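39 kDa initiator binding protein (Trichomonas vaginalis, PDB 1Q87) probably binds the initiator (Inr) element of core promoters, the chain described here being the C-domain of the longer protein. Local coordinates at residues K62-F67 with E79-I84; M85-Q88 with T92-K95; S117-S122 with H127-D132; L158-P163 with K195-K200. All blocks are in the same frame, centred on the assembly; numbering follows the deposited sequence.

Overall arrangement
The four contacts follow one another along the chain, each closing before the next opens. Interactions 1 and 2 lie in the helical part: interaction 1 pairs helices 56-67 and 74-84, and interaction 2, its centre about 11 Å away, ties the end of helix 74-84 to strand 92-94. Interaction 3 joins helix 111-123 to the loop that leads to the five-stranded antiparallel sheet, and touches all the others: F131 meets I84, D132 meets A86, and W128 packs on L160 and F197. Interaction 4, centred about 26 Å from interaction 1 and beyond the chain's centre, sets helix 193-199 on that sheet. Segment 127-132 thus links the helical and sheet parts of the C-domain.

Interaction 1. Residues K62-F67 with E79-I84; sequences KAAEYF and EVISAI
I81 reaches from helix 74-84 to A63, A64 and F67 on helix 56-67, a small, wholly apolar helix-helix contact in the helical part of the C-domain. The two short segments run at 123° to each other, closer to antiparallel than to parallel, and their axes approach to 9.9 Å. At that separation the bridging falls to I81, which supplies most of the buried surface. Its CG1 branch stands anti to the carbonyl carbon (chi1 -65°) and continues extended at chi2, which carries CD1 across to the neighbouring helix. There the methyl lies 4.2 Å from A63 CB and 4.3 Å from A64 CB. The two alanines present little beyond the backbone, and the methyl can come right down onto the helix surface. F67, one turn on from A63, brings its ring to the same methyl, which sits at the ring's edge, near its plane. All four residues are buried. Around them, M112 of helix 111-123 also touches I81, while L46 of helix 29-47 packs on A63, so the pair belongs to a larger helical core. The nearest approach is between I81 CD1 and A64 CA, 3.7 Å apart.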
loop_
_atom_site.group_PDB
_atom_site.type_symbol
_atom_site.label_atom_id
_atom_site.label_comp_id
_atom_site.label_asym_id
_atom_site.label_seq_id
_atom_site.Cartn_x
_atom_site.Cartn_y
_atom_site.Cartn_z
ATOM N N LYS A 62 -6.117 -1.086 -18.095
ATOM C CA LYS A 62 -5.488 0.220 -18.335
ATOM C C LYS A 62 -4.459 0.523 -17.261
ATOM O O LYS A 62 -3.356 0.996 -17.562
ATOM C CB LYS A 62 -6.501 1.361 -18.351
ATOM C CG LYS A 62 -7.545 1.267 -19.481
ATOM C CD LYS A 62 -6.863 1.016 -20.802
ATOM C CE LYS A 62 -7.845 0.782 -21.932
ATOM N NZ LYS A 62 -7.112 0.425 -23.181
ATOM N N ALA A 63 -4.808 0.228 -16.014
ATOM C CA ALA A 63 -3.898 0.490 -14.911
ATOM C C ALA A 63 -2.629 -0.356 -15.088
ATOM O O ALA A 63 -1.520 0.149 -14.875
ATOM C CB ALA A 63 -4.565 0.198 -13.565
ATOM N N ALA A 64 -2.783 -1.609 -15.517
ATOM C CA ALA A 64 -1.611 -2.446 -15.696
ATOM C C ALA A 64 -0.654 -1.800 -16.686
ATOM O O ALA A 64 0.531 -1.566 -16.377
ATOM C CB ALA A 64 -2.002 -3.873 -16.175
ATOM N N GLU A 65 -1.186 -1.479 -17.859
ATOM C CA GLU A 65 -0.389 -0.892 -18.894
ATOM C C GLU A 65 0.347 0.311 -18.383
ATOM O O GLU A 65 1.500 0.519 -18.715
ATOM C CB GLU A 65 -1.259 -0.443 -20.072
ATOM C CG GLU A 65 -1.762 -1.534 -21.018
ATOM C CD GLU A 65 -3.005 -1.078 -21.813
ATOM O OE1 GLU A 65 -3.175 0.161 -22.041
ATOM O OE2 GLU A 65 -3.809 -1.966 -22.203
ATOM N N TYR A 66 -0.316 1.109 -17.570
ATOM C CA TYR A 66 0.280 2.345 -17.116
ATOM C C TYR A 66 1.162 2.243 -15.879
ATOM O O TYR A 66 2.043 3.078 -15.700
ATOM C CB TYR A 66 -0.839 3.355 -16.895
ATOM C CG TYR A 66 -0.429 4.763 -16.541
ATOM C CD1 TYR A 66 -0.274 5.159 -15.217
ATOM C CD2 TYR A 66 -0.288 5.725 -17.524
ATOM C CE1 TYR A 66 -0.001 6.493 -14.879
ATOM C CE2 TYR A 66 -0.004 7.062 -17.199
ATOM C CZ TYR A 66 0.136 7.436 -15.875
ATOM O OH TYR A 66 0.437 8.746 -15.560
ATOM N N PHE A 67 0.937 1.227 -15.046
ATOM C CA PHE A 67 1.707 1.069 -13.817
ATOM C C PHE A 67 2.828 0.007 -13.859
ATOM O O PHE A 67 3.713 0.039 -13.024
ATOM C CB PHE A 67 0.782 0.716 -12.641
ATOM C CG PHE A 67 -0.225 1.776 -12.287
ATOM C CD1 PHE A 67 -0.030 3.097 -12.610
ATOM C CD2 PHE A 67 -1.377 1.424 -11.584
ATOM C CE1 PHE A 67 -0.947 4.039 -12.246
ATOM C CE2 PHE A 67 -2.292 2.346 -11.219
ATOM C CZ PHE A 67 -2.088 3.662 -11.543
ATOM N N GLU A 79 -2.486 -9.520 -12.921
ATOM C CA GLU A 79 -2.793 -10.427 -11.844
ATOM C C GLU A 79 -2.544 -9.759 -10.500
ATOM O O GLU A 79 -3.338 -9.899 -9.583
ATOM C CB GLU A 79 -1.969 -11.714 -11.978
ATOM C CG GLU A 79 -2.035 -12.309 -13.383
ATOM C CD GLU A 79 -1.875 -13.833 -13.438
ATOM O OE1 GLU A 79 -1.599 -14.462 -12.381
ATOM O OE2 GLU A 79 -2.030 -14.389 -14.563
ATOM N N VAL A 80 -1.457 -9.006 -10.393
ATOM C CA VAL A 80 -1.122 -8.373 -9.139
ATOM C C VAL A 80 -2.200 -7.365 -8.746
ATOM O O VAL A 80 -2.717 -7.385 -7.630
ATOM C CB VAL A 80 0.205 -7.626 -9.238
ATOM C CG1 VAL A 80 0.455 -6.804 -7.946
ATOM C CG2 VAL A 80 1.334 -8.610 -9.445
ATOM N N ILE A 81 -2.517 -6.466 -9.668
ATOM C CA ILE A 81 -3.507 -5.447 -9.409
ATOM C C ILE A 81 -4.887 -6.052 -9.084
ATOM O O ILE A 81 -5.557 -5.640 -8.133
ATOM C CB ILE A 81 -3.592 -4.488 -10.612
ATOM C CG1 ILE A 81 -2.252 -3.747 -10.743
ATOM C CG2 ILE A 81 -4.722 -3.460 -10.409
ATOM C CD1 ILE A 81 -2.105 -2.879 -12.006
ATOM N N SER A 82 -5.297 -7.042 -9.862
ATOM C CA SER A 82 -6.583 -7.667 -9.654
ATOM C C SER A 82 -6.694 -8.253 -8.241
ATOM O O SER A 82 -7.779 -8.208 -7.649
ATOM C CB SER A 82 -6.815 -8.749 -10.689
ATOM O OG SER A 82 -7.991 -9.461 -10.372
ATOM N N ALA A 83 -5.580 -8.777 -7.710
ATOM C CA ALA A 83 -5.537 -9.363 -6.374
ATOM C C ALA A 83 -5.559 -8.318 -5.295
ATOM O O ALA A 83 -6.065 -8.565 -4.217
ATOM C CB ALA A 83 -4.308 -10.223 -6.197
ATOM N N ILE A 84 -4.979 -7.165 -5.563
ATOM C CA ILE A 84 -4.997 -6.120 -4.574
ATOM C C ILE A 84 -6.367 -5.430 -4.545
ATOM O O ILE A 84 -6.906 -5.131 -3.455
ATOM C CB ILE A 84 -3.842 -5.120 -4.816
ATOM C CG1 ILE A 84 -2.522 -5.841 -4.590
ATOM C CG2 ILE A 84 -3.883 -3.963 -3.818
ATOM C CD1 ILE A 84 -1.318 -5.039 -5.022
#

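Interaction 2. Residues M85-Q88 with T92-K95; sequences MAPQ and TKSK
K93 and M85 meet through the ammonium end of the lysine and the backbone carbonyl of the methionine. K93 points its side chain from strand 92-94 toward the loop that follows helix 74-84, and its chain is bent at chi2 and again at chi4. These bends bring NZ to M85 O, where the hydrogen bond is 3.1 Å long. The nitrogen does not lie in the carbonyl plane: it stands 58° out of it, above the C=O group, with a C=O...N angle of 120°. The carbon next to it follows closely, with K93 CE 3.6 Å from the same M85 O. On the methionine side, CB faces the strand and comes within 4.1 Å of K93 NZ; the M85 side chain also touches L59 of helix 56-67, which K93 touches as well. The carbonyl of A86 is a more distant neighbour, its O 3.6 Å from K93 NZ. P87, which follows a cis peptide bond, lies at the margin, its CD 4.5 Å from K93 NZ.

Strand 92-94 pairs antiparallel with strand 53-55, K93 bonding to V54 through the backbone, so the lysine ties the exit of helix 74-84 to this two-stranded sheet. M85 is the first residue to leave the helix, and its carbonyl also accepts a hydrogen bond from R56. K93 NZ in turn forms a salt bridge with E90 in the intervening loop. Two cationic side chains therefore converge on one carbonyl oxygen, which would polarise it, and the carboxylate of E90 probably offsets part of that positive charge.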
loop_
_atom_site.group_PDB
_atom_site.type_symbol
_atom_site.label_atom_id
_atom_site.label_comp_id
_atom_site.label_asym_id
_atom_site.label_seq_id
_atom_site.Cartn_x
_atom_site.Cartn_y
_atom_site.Cartn_z
ATOM N N MET A 85 -6.956 -5.206 -5.715
ATOM C CA MET A 85 -8.270 -4.551 -5.760
ATOM C C MET A 85 -9.470 -5.464 -5.443
ATOM O O MET A 85 -10.370 -5.658 -6.284
ATOM C CB MET A 85 -8.506 -3.904 -7.115
ATOM C CG MET A 85 -7.524 -2.837 -7.429
ATOM S SD MET A 85 -7.964 -2.045 -8.961
ATOM C CE MET A 85 -7.570 -0.340 -8.567
ATOM N N ALA A 86 -9.480 -6.032 -4.241
ATOM C CA ALA A 86 -10.602 -6.866 -3.834
ATOM C C ALA A 86 -11.797 -5.913 -3.681
ATOM O O ALA A 86 -11.617 -4.693 -3.518
ATOM C CB ALA A 86 -10.307 -7.550 -2.518
ATOM N N PRO A 87 -13.032 -6.452 -3.746
ATOM C CA PRO A 87 -13.299 -7.883 -3.946
ATOM C C PRO A 87 -13.228 -8.261 -5.422
ATOM O O PRO A 87 -13.420 -7.411 -6.307
ATOM C CB PRO A 87 -14.718 -8.062 -3.384
ATOM C CG PRO A 87 -14.902 -6.871 -2.470
ATOM C CD PRO A 87 -14.248 -5.774 -3.272
ATOM N N GLN A 88 -12.941 -9.534 -5.673
ATOM C CA GLN A 88 -12.876 -10.040 -7.039
ATOM C C GLN A 88 -14.288 -10.073 -7.637
ATOM O O GLN A 88 -14.496 -9.768 -8.810
ATOM C CB GLN A 88 -12.307 -11.463 -7.060
ATOM C CG GLN A 88 -11.040 -11.631 -6.277
ATOM C CD GLN A 88 -10.057 -10.571 -6.630
ATOM O OE1 GLN A 88 -9.719 -10.405 -7.802
ATOM N NE2 GLN A 88 -9.592 -9.824 -5.626
ATOM N N THR A 92 -17.379 -3.715 -11.174
ATOM C CA THR A 92 -16.950 -2.396 -11.629
ATOM C C THR A 92 -16.120 -1.675 -10.593
ATOM O O THR A 92 -16.123 -2.054 -9.427
ATOM C CB THR A 92 -18.161 -1.502 -12.047
ATOM O OG1 THR A 92 -18.757 -0.878 -10.898
ATOM C CG2 THR A 92 -19.197 -2.352 -12.765
ATOM N N LYS A 93 -15.407 -0.640 -11.034
ATOM C CA LYS A 93 -14.545 0.136 -10.154
ATOM C C LYS A 93 -14.748 1.602 -10.357
ATOM O O LYS A 93 -15.253 2.017 -11.401
ATOM C CB LYS A 93 -13.059 -0.247 -10.393
ATOM C CG LYS A 93 -12.456 -1.238 -9.345
ATOM C CD LYS A 93 -13.311 -2.460 -9.030
ATOM C CE LYS A 93 -12.575 -3.579 -8.279
ATOM N NZ LYS A 93 -12.564 -3.509 -6.756
ATOM N N SER A 94 -14.363 2.397 -9.361
ATOM C CA SER A 94 -14.526 3.829 -9.481
ATOM C C SER A 94 -13.264 4.559 -9.058
ATOM O O SER A 94 -12.272 3.931 -8.672
ATOM C CB SER A 94 -15.729 4.310 -8.650
ATOM O OG SER A 94 -15.398 4.503 -7.286
ATOM N N LYS A 95 -13.308 5.885 -9.122
ATOM C CA LYS A 95 -12.155 6.675 -8.777
ATOM C C LYS A 95 -11.727 6.284 -7.362
ATOM O O LYS A 95 -10.565 6.024 -7.126
ATOM C CB LYS A 95 -12.465 8.189 -8.848
ATOM C CG LYS A 95 -11.213 9.042 -9.150
ATOM C CD LYS A 95 -11.322 10.562 -8.857
ATOM C CE LYS A 95 -12.682 11.159 -9.198
ATOM N NZ LYS A 95 -13.640 10.956 -8.051
#

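Interaction 3. Residues S117-S122 with H127-D132; sequences SLLLIS and HWLTFD
S122 lies at the middle of this contact, holding the returning chain through both its hydroxyl and its CB. The hydroxyl, anti to the backbone nitrogen, faces the peptide groups of segment 127-132 and accepts a hydrogen bond from L129 N, 3.1 Å long and fairly straight at 161°. The nitrogen of W128 is equally near OG. A weak, bent bond from H127 N to S122 O, 2.7 Å long, marks where the chain turns back beside the helix.

Over the indole, S122 CB makes a CH-pi contact, 4.0 Å from the centroid of the W128 five-membered ring and only 16° off its normal. L129 CB comes over the same face of the indole, off toward its rim. W128 CG takes the crowded position between backbone nitrogen and carbonyl carbon (chi1 46°), turning the ring back alongside the helix. There I121 CG2 meets its edge, and L118 CD2 reaches W128 CH2 at 4.1 Å. The indole NE1 is buried here with no partner in the model.

A second apolar group gathers at L129: its CD2 lies against L119 CD1 and also against L118 CD1, the latter at a modelled distance too short to rest much on. F131 then offers its ring edge to L119 CD1.

Farther out, F105 of helix 95-105 touches both L118 and F131, while F197 of helix 193-199 meets the W128 ring and L158 and L160 of strand 157-162 lie against W128. The indole is therefore wedged between helix 111-123, helix 193-199 and the antiparallel sheet.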
loop_
_atom_site.group_PDB
_atom_site.type_symbol
_atom_site.label_atom_id
_atom_site.label_comp_id
_atom_site.label_asym_id
_atom_site.label_seq_id
_atom_site.Cartn_x
_atom_site.Cartn_y
_atom_site.Cartn_z
ATOM N N SER A 117 7.953 -5.226 -2.394
ATOM C CA SER A 117 8.581 -5.083 -1.093
ATOM C C SER A 117 7.700 -5.583 0.052
ATOM O O SER A 117 8.069 -6.525 0.765
ATOM C CB SER A 117 8.967 -3.633 -0.852
ATOM O OG SER A 117 9.399 -3.462 0.483
ATOM N N LEU A 118 6.521 -4.978 0.205
ATOM C CA LEU A 118 5.606 -5.346 1.278
ATOM C C LEU A 118 5.174 -6.777 1.149
ATOM O O LEU A 118 5.213 -7.546 2.110
ATOM C CB LEU A 118 4.352 -4.451 1.280
ATOM C CG LEU A 118 3.502 -4.234 2.554
ATOM C CD1 LEU A 118 2.056 -4.545 2.280
ATOM C CD2 LEU A 118 3.968 -5.102 3.687
ATOM N N LEU A 119 4.734 -7.126 -0.041
ATOM C CA LEU A 119 4.256 -8.457 -0.290
ATOM C C LEU A 119 5.266 -9.562 0.042
ATOM O O LEU A 119 4.890 -10.663 0.467
ATOM C CB LEU A 119 3.852 -8.554 -1.743
ATOM C CG LEU A 119 2.577 -9.325 -2.013
ATOM C CD1 LEU A 119 1.562 -9.018 -0.929
ATOM C CD2 LEU A 119 2.045 -8.898 -3.399
ATOM N N LEU A 120 6.550 -9.273 -0.138
ATOM C CA LEU A 120 7.569 -10.280 0.108
ATOM C C LEU A 120 7.717 -10.558 1.604
ATOM O O LEU A 120 7.945 -11.703 2.002
ATOM C CB LEU A 120 8.895 -9.841 -0.513
ATOM C CG LEU A 120 9.906 -10.950 -0.820
ATOM C CD1 LEU A 120 10.902 -11.078 0.327
ATOM C CD2 LEU A 120 9.159 -12.271 -1.099
ATOM N N ILE A 121 7.559 -9.514 2.420
ATOM C CA ILE A 121 7.644 -9.606 3.885
ATOM C C ILE A 121 6.570 -10.544 4.446
ATOM O O ILE A 121 6.875 -11.476 5.190
ATOM C CB ILE A 121 7.430 -8.228 4.542
ATOM C CG1 ILE A 121 8.385 -7.206 3.945
ATOM C CG2 ILE A 121 7.645 -8.314 6.010
ATOM C CD1 ILE A 121 9.821 -7.608 4.029
ATOM N N SER A 122 5.315 -10.292 4.089
ATOM C CA SER A 122 4.211 -11.110 4.572
ATOM C C SER A 122 4.294 -12.550 4.079
ATOM O O SER A 122 3.849 -13.473 4.764
ATOM C CB SER A 122 2.869 -10.502 4.142
ATOM O OG SER A 122 1.798 -11.436 4.232
ATOM N N HIS A 127 2.103 -15.150 6.024
ATOM C CA HIS A 127 1.080 -14.543 5.170
ATOM C C HIS A 127 -0.006 -13.836 5.971
ATOM O O HIS A 127 -1.166 -14.235 5.968
ATOM C CB HIS A 127 0.421 -15.604 4.288
ATOM C CG HIS A 127 1.365 -16.654 3.786
ATOM N ND1 HIS A 127 1.601 -16.858 2.448
ATOM C CD2 HIS A 127 2.089 -17.589 4.449
ATOM C CE1 HIS A 127 2.431 -17.881 2.303
ATOM N NE2 HIS A 127 2.741 -18.340 3.500
ATOM N N TRP A 128 0.369 -12.767 6.647
ATOM C CA TRP A 128 -0.589 -12.028 7.441
ATOM C C TRP A 128 -1.372 -10.973 6.663
ATOM O O TRP A 128 -2.509 -10.694 7.029
ATOM C CB TRP A 128 0.108 -11.379 8.655
ATOM C CG TRP A 128 1.397 -10.668 8.339
ATOM C CD1 TRP A 128 2.662 -11.201 8.354
ATOM C CD2 TRP A 128 1.542 -9.300 7.927
ATOM N NE1 TRP A 128 3.586 -10.239 7.978
ATOM C CE2 TRP A 128 2.921 -9.068 7.711
ATOM C CE3 TRP A 128 0.642 -8.249 7.716
ATOM C CZ2 TRP A 128 3.412 -7.826 7.290
ATOM C CZ3 TRP A 128 1.139 -7.007 7.293
ATOM C CH2 TRP A 128 2.502 -6.811 7.089
ATOM N N LEU A 129 -0.784 -10.400 5.605
ATOM C CA LEU A 129 -1.438 -9.358 4.787
ATOM C C LEU A 129 -2.685 -9.839 4.033
ATOM O O LEU A 129 -2.696 -10.926 3.448
ATOM C CB LEU A 129 -0.446 -8.771 3.771
ATOM C CG LEU A 129 -0.849 -7.507 2.981
ATOM C CD1 LEU A 129 -0.961 -6.310 3.887
ATOM C CD2 LEU A 129 0.178 -7.201 1.934
ATOM N N THR A 130 -3.744 -9.034 4.049
ATOM C CA THR A 130 -4.979 -9.390 3.348
ATOM C C THR A 130 -5.579 -8.114 2.761
ATOM O O THR A 130 -5.527 -7.061 3.378
ATOM C CB THR A 130 -5.994 -10.054 4.328
ATOM O OG1 THR A 130 -7.215 -10.381 3.641
ATOM C CG2 THR A 130 -6.303 -9.111 5.482
ATOM N N PHE A 131 -6.118 -8.187 1.552
ATOM C CA PHE A 131 -6.713 -7.002 0.950
ATOM C C PHE A 131 -8.219 -7.068 0.989
ATOM O O PHE A 131 -8.908 -6.236 0.387
ATOM C CB PHE A 131 -6.232 -6.857 -0.481
ATOM C CG PHE A 131 -4.776 -6.581 -0.569
ATOM C CD1 PHE A 131 -4.294 -5.326 -0.281
ATOM C CD2 PHE A 131 -3.872 -7.620 -0.783
ATOM C CE1 PHE A 131 -2.937 -5.103 -0.196
ATOM C CE2 PHE A 131 -2.515 -7.393 -0.692
ATOM C CZ PHE A 131 -2.048 -6.141 -0.398
ATOM N N ASP A 132 -8.727 -8.045 1.732
ATOM C CA ASP A 132 -10.159 -8.233 1.843
ATOM C C ASP A 132 -10.508 -9.077 3.077
ATOM O O ASP A 132 -10.816 -10.267 2.952
ATOM C CB ASP A 132 -10.632 -8.900 0.558
ATOM C CG ASP A 132 -12.054 -9.359 0.629
ATOM O OD1 ASP A 132 -12.817 -8.810 1.454
ATOM O OD2 ASP A 132 -12.403 -10.264 -0.159
#

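Interaction 4. Residues L158-P163 with K195-K200; sequences LILKTP and KYFEMK
F197 packs its ring end against L160 and L158, a buried helix-on-sheet contact in which helix 193-199 packs on one face of the five-stranded antiparallel sheet. The backbones stay well apart, with the CA atoms of L160 and F197 11.4 Å from each other, and the side chains alone span the gap.

The apolar contacts across it are two. L160 and F197 extend toward each other from opposite directions, and L160 CD1 touches the far end of the ring. L158, two residues back on the strand and with its side chain on the same face, sends CD2 to the ring edge, near its plane and 4.4 Å from F197 CZ. F197 carries its CG anti to the carbonyl carbon (chi1 -86°), and this swings the phenyl off the helix toward the strand.

An aromatic contact within the helix flanks this pair: Y196 CD1 lies over one face of the F197 ring, toward its rim.

Backbone bonds fix both supports: the strand pairs with its neighbours 147-151 and 165-171, and in the helix K195 O accepts from E198 N and M199 N. At the meeting point itself, L160 CD1 lies 3.6 Å from F197 CZ and equally near F197 CE1.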
loop_
_atom_site.group_PDB
_atom_site.type_symbol
_atom_site.label_atom_id
_atom_site.label_comp_id
_atom_site.label_asym_id
_atom_site.label_seq_id
_atom_site.Cartn_x
_atom_site.Cartn_y
_atom_site.Cartn_z
ATOM N N LEU A 158 -1.633 1.055 7.039
ATOM C CA LEU A 158 -1.678 -0.387 7.240
ATOM C C LEU A 158 -1.903 -0.648 8.739
ATOM O O LEU A 158 -1.149 -0.183 9.594
ATOM C CB LEU A 158 -0.361 -1.049 6.787
ATOM C CG LEU A 158 -0.177 -2.529 7.186
ATOM C CD1 LEU A 158 -1.174 -3.377 6.395
ATOM C CD2 LEU A 158 1.299 -3.008 6.954
ATOM N N ILE A 159 -2.949 -1.384 9.065
ATOM C CA ILE A 159 -3.210 -1.689 10.465
ATOM C C ILE A 159 -2.654 -3.088 10.703
ATOM O O ILE A 159 -2.873 -3.953 9.870
ATOM C CB ILE A 159 -4.723 -1.685 10.760
ATOM C CG1 ILE A 159 -5.314 -0.306 10.488
ATOM C CG2 ILE A 159 -4.974 -2.082 12.212
ATOM C CD1 ILE A 159 -6.838 -0.301 10.628
ATOM N N LEU A 160 -1.936 -3.286 11.820
ATOM C CA LEU A 160 -1.314 -4.577 12.207
ATOM C C LEU A 160 -1.739 -5.081 13.575
ATOM O O LEU A 160 -1.497 -4.413 14.598
ATOM C CB LEU A 160 0.199 -4.452 12.241
ATOM C CG LEU A 160 0.860 -4.705 10.902
ATOM C CD1 LEU A 160 2.361 -4.414 10.984
ATOM C CD2 LEU A 160 0.577 -6.160 10.523
ATOM N N LYS A 161 -2.329 -6.273 13.589
ATOM C CA LYS A 161 -2.815 -6.898 14.821
ATOM C C LYS A 161 -1.856 -7.949 15.358
ATOM O O LYS A 161 -1.918 -9.103 14.957
ATOM C CB LYS A 161 -4.190 -7.531 14.584
ATOM C CG LYS A 161 -4.889 -7.981 15.853
ATOM C CD LYS A 161 -6.307 -7.442 15.896
ATOM C CE LYS A 161 -6.991 -7.748 17.218
ATOM N NZ LYS A 161 -8.179 -6.870 17.441
ATOM N N THR A 162 -0.983 -7.537 16.276
ATOM C CA THR A 162 0.016 -8.422 16.873
ATOM C C THR A 162 -0.286 -8.724 18.343
ATOM O O THR A 162 -1.236 -8.175 18.922
ATOM C CB THR A 162 1.427 -7.789 16.807
ATOM O OG1 THR A 162 1.578 -6.815 17.851
ATOM C CG2 THR A 162 1.634 -7.108 15.468
ATOM N N PRO A 163 0.515 -9.619 18.965
ATOM C CA PRO A 163 0.333 -9.986 20.377
ATOM C C PRO A 163 0.213 -8.746 21.263
ATOM O O PRO A 163 -0.771 -8.572 21.997
ATOM C CB PRO A 163 1.592 -10.787 20.671
ATOM C CG PRO A 163 1.780 -11.543 19.390
ATOM C CD PRO A 163 1.553 -10.470 18.344
ATOM N N LYS A 195 12.985 -2.253 5.962
ATOM C CA LYS A 195 13.656 -1.512 7.022
ATOM C C LYS A 195 12.728 -1.367 8.237
ATOM O O LYS A 195 13.127 -1.606 9.391
ATOM C CB LYS A 195 14.006 -0.104 6.509
ATOM C CG LYS A 195 15.309 0.477 7.010
ATOM C CD LYS A 195 15.332 0.655 8.521
ATOM C CE LYS A 195 16.719 1.091 9.008
ATOM N NZ LYS A 195 17.164 2.383 8.389
ATOM N N TYR A 196 11.493 -0.952 7.968
ATOM C CA TYR A 196 10.519 -0.738 9.014
ATOM C C TYR A 196 10.205 -2.001 9.777
ATOM O O TYR A 196 10.075 -1.960 11.001
ATOM C CB TYR A 196 9.233 -0.142 8.448
ATOM C CG TYR A 196 8.125 -0.133 9.465
ATOM C CD1 TYR A 196 7.249 -1.213 9.562
ATOM C CD2 TYR A 196 7.989 0.915 10.381
ATOM C CE1 TYR A 196 6.264 -1.259 10.543
ATOM C CE2 TYR A 196 6.999 0.880 11.382
ATOM C CZ TYR A 196 6.144 -0.217 11.451
ATOM O OH TYR A 196 5.183 -0.311 12.431
ATOM N N PHE A 197 10.065 -3.121 9.078
ATOM C CA PHE A 197 9.776 -4.370 9.775
ATOM C C PHE A 197 11.033 -4.955 10.402
ATOM O O PHE A 197 10.983 -5.975 11.102
ATOM C CB PHE A 197 9.147 -5.382 8.834
ATOM C CG PHE A 197 7.665 -5.248 8.721
ATOM C CD1 PHE A 197 6.838 -5.785 9.697
ATOM C CD2 PHE A 197 7.100 -4.569 7.660
ATOM C CE1 PHE A 197 5.475 -5.653 9.620
ATOM C CE2 PHE A 197 5.737 -4.427 7.569
ATOM C CZ PHE A 197 4.916 -4.972 8.555
ATOM N N GLU A 198 12.160 -4.303 10.130
ATOM C CA GLU A 198 13.438 -4.716 10.682
ATOM C C GLU A 198 13.479 -4.047 12.051
ATOM O O GLU A 198 13.674 -4.696 13.083
ATOM C CB GLU A 198 14.575 -4.190 9.810
ATOM C CG GLU A 198 15.959 -4.700 10.187
ATOM C CD GLU A 198 17.074 -3.837 9.596
ATOM O OE1 GLU A 198 17.244 -2.686 10.060
ATOM O OE2 GLU A 198 17.771 -4.301 8.664
ATOM N N MET A 199 13.252 -2.740 12.033
ATOM C CA MET A 199 13.239 -1.914 13.227
ATOM C C MET A 199 12.120 -2.241 14.203
ATOM O O MET A 199 12.238 -1.936 15.375
ATOM C CB MET A 199 13.077 -0.452 12.841
ATOM C CG MET A 199 14.098 0.058 11.890
ATOM S SD MET A 199 15.261 1.046 12.784
ATOM C CE MET A 199 14.421 2.628 12.767
ATOM N N LYS A 200 11.031 -2.830 13.722
ATOM C CA LYS A 200 9.887 -3.119 14.573
ATOM C C LYS A 200 9.254 -4.390 14.083
ATOM O O LYS A 200 8.217 -4.356 13.436
ATOM C CB LYS A 200 8.851 -1.993 14.458
ATOM C CG LYS A 200 9.431 -0.588 14.348
ATOM C CD LYS A 200 9.330 0.194 15.646
ATOM C CE LYS A 200 10.012 1.555 15.512
ATOM N NZ LYS A 200 9.725 2.494 16.642
#